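Local coordinates for DUF192 domain-containing protein (Novosphingobium aromaticivorans, PDB 3M7A) that is of unknown function, a DUF192 (COG1430) family member that probably carries a signal sequence in its natural form, at residues N79-L84 with V103-T108. Numbering follows the deposited sequence.
Sequences NTVIPL and VPYDET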
loop_
_atom_site.group_PDB
_atom_site.type_symbol
_atom_site.label_atom_id
_atom_site.label_comp_id
_atom_site.label_asym_id
_atom_site.label_seq_id
_atom_site.Cartn_x
_atom_site.Cartn_y
_atom_site.Cartn_z
ATOM N N ASN A 79 8.464 14.913 -2.549
ATOM C CA ASN A 79 9.650 14.066 -2.706
ATOM C C ASN A 79 9.417 12.671 -3.268
ATOM O O ASN A 79 10.334 11.877 -3.267
ATOM C CB ASN A 79 10.440 13.940 -1.385
ATOM C CG ASN A 79 11.001 15.257 -0.908
ATOM O OD1 ASN A 79 11.453 16.080 -1.724
ATOM N ND2 ASN A 79 11.023 15.454 0.399
ATOM N N THR A 80 8.221 12.406 -3.774
ATOM C CA THR A 80 7.900 11.113 -4.353
ATOM C C THR A 80 7.994 11.235 -5.859
ATOM O O THR A 80 7.296 12.037 -6.488
ATOM C CB THR A 80 6.549 10.588 -3.848
ATOM O OG1 THR A 80 6.575 10.595 -2.408
ATOM C CG2 THR A 80 6.247 9.191 -4.372
ATOM N N VAL A 81 8.876 10.407 -6.400
ATOM C CA VAL A 81 9.324 10.464 -7.790
ATOM C C VAL A 81 8.484 9.609 -8.745
ATOM O O VAL A 81 8.396 9.897 -9.950
ATOM C CB VAL A 81 10.800 9.959 -7.852
ATOM C CG1 VAL A 81 11.354 9.961 -9.266
ATOM C CG2 VAL A 81 11.668 10.766 -6.879
ATOM N N ILE A 82 7.904 8.541 -8.202
ATOM C CA ILE A 82 7.139 7.601 -8.994
ATOM C C ILE A 82 5.657 7.749 -8.680
ATOM O O ILE A 82 5.286 8.050 -7.537
ATOM C CB ILE A 82 7.610 6.144 -8.769
ATOM C CG1 ILE A 82 7.445 5.692 -7.314
ATOM C CG2 ILE A 82 9.064 5.983 -9.216
ATOM C CD1 ILE A 82 7.682 4.194 -7.088
ATOM N N PRO A 83 4.786 7.588 -9.693
ATOM C CA PRO A 83 3.358 7.679 -9.436
ATOM C C PRO A 83 2.896 6.461 -8.624
ATOM O O PRO A 83 3.465 5.366 -8.763
ATOM C CB PRO A 83 2.735 7.721 -10.838
ATOM C CG PRO A 83 3.694 7.045 -11.692
ATOM C CD PRO A 83 5.065 7.348 -11.121
ATOM N N LEU A 84 1.893 6.663 -7.795
ATOM C CA LEU A 84 1.420 5.610 -6.889
ATOM C C LEU A 84 -0.091 5.587 -6.848
ATOM O O LEU A 84 -0.754 6.611 -7.014
ATOM C CB LEU A 84 1.917 5.873 -5.464
ATOM C CG LEU A 84 3.417 5.794 -5.261
ATOM C CD1 LEU A 84 3.797 6.301 -3.840
ATOM C CD2 LEU A 84 3.953 4.394 -5.513
ATOM N N VAL A 103 0.221 11.876 -8.055
ATOM C CA VAL A 103 1.151 12.479 -9.012
ATOM C C VAL A 103 2.500 12.824 -8.338
ATOM O O VAL A 103 2.513 13.452 -7.271
ATOM C CB VAL A 103 0.497 13.770 -9.580
ATOM C CG1 VAL A 103 1.456 14.566 -10.481
ATOM C CG2 VAL A 103 -0.775 13.461 -10.306
ATOM N N PRO A 104 3.637 12.423 -8.947
ATOM C CA PRO A 104 4.928 12.780 -8.399
ATOM C C PRO A 104 5.039 14.244 -8.007
ATOM O O PRO A 104 4.623 15.115 -8.753
ATOM C CB PRO A 104 5.905 12.416 -9.518
ATOM C CG PRO A 104 5.228 11.264 -10.197
ATOM C CD PRO A 104 3.777 11.623 -10.177
ATOM N N TYR A 105 5.543 14.491 -6.804
ATOM C CA TYR A 105 5.838 15.823 -6.284
ATOM C C TYR A 105 4.597 16.641 -5.905
ATOM O O TYR A 105 4.743 17.730 -5.338
ATOM C CB TYR A 105 6.751 16.629 -7.219
ATOM C CG TYR A 105 7.922 15.840 -7.710
ATOM C CD1 TYR A 105 8.954 15.497 -6.841
ATOM C CD2 TYR A 105 7.971 15.350 -9.023
ATOM C CE1 TYR A 105 10.008 14.733 -7.247
ATOM C CE2 TYR A 105 9.056 14.588 -9.455
ATOM C CZ TYR A 105 10.062 14.276 -8.555
ATOM O OH TYR A 105 11.166 13.545 -8.950
ATOM N N ASP A 106 3.396 16.116 -6.144
ATOM C CA ASP A 106 2.176 16.852 -5.893
ATOM C C ASP A 106 1.897 16.941 -4.393
ATOM O O ASP A 106 1.761 15.926 -3.700
ATOM C CB ASP A 106 1.032 16.155 -6.647
ATOM C CG ASP A 106 -0.294 16.886 -6.597
ATOM O OD1 ASP A 106 -0.377 18.004 -6.041
ATOM O OD2 ASP A 106 -1.267 16.297 -7.129
ATOM N N GLU A 107 1.765 18.175 -3.900
ATOM C CA GLU A 107 1.505 18.407 -2.478
ATOM C C GLU A 107 0.016 18.420 -2.106
ATOM O O GLU A 107 -0.300 18.541 -0.929
ATOM C CB GLU A 107 2.225 19.674 -2.024
ATOM C CG GLU A 107 3.729 19.474 -2.202
ATOM C CD GLU A 107 4.571 20.627 -1.780
ATOM O OE1 GLU A 107 4.071 21.548 -1.128
ATOM O OE2 GLU A 107 5.789 20.569 -2.071
ATOM N N THR A 108 -0.865 18.215 -3.079
ATOM C CA THR A 108 -2.293 18.136 -2.833
ATOM C C THR A 108 -2.588 17.017 -1.823
ATOM O O THR A 108 -2.073 15.911 -1.965
ATOM C CB THR A 108 -3.053 17.810 -4.130
ATOM O OG1 THR A 108 -2.701 18.770 -5.140
ATOM C CG2 THR A 108 -4.563 17.814 -3.898
#
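Thr80 O is the point on which the tight part of this contact turns, for Pro104 and Tyr105 both close on it. The Tyr105 N to Thr80 O distance of 3.0 Å is short enough for a hydrogen bond, but the N-H...O angle of 129° marks it as weak. Pro104 CA lies 3.1 Å from Thr80 O. The Tyr105 ring lies across the same oxygen, which sits 3.8 Å from the ring plane and over its centre. Tyr105 is folded back in this way because its CG stands beside its own backbone N (chi1 -46°), the N that donates to Thr80 O. Pro104 extends the close packing, its CG approaching Val81 O at 3.5 Å.

Toward solvent, the exposed Pro83 is met more loosely: its CD stands 4.0 Å from Pro104 CG, the two pyrrolidine rings crossing at a slant. Tyr105 is exposed too, and at the far end of its side chain both methyls of Val81 border the phenol oxygen, CG2 standing 3.5 Å from Tyr105 OH. Glu107 reaches back to Arg78 in a salt bridge.

Asp106 N bonds to Val103 O at 3.0 Å, closing a type II beta turn with Pro104 and Tyr105 at its corners. This surface contact thus joins the loop entering strand 84-89 to a proline-containing type II turn in the loop between strands 95-102 and 110-112, followed directly by an Asx turn in which Asp106 OD1 accepts from Thr108 N.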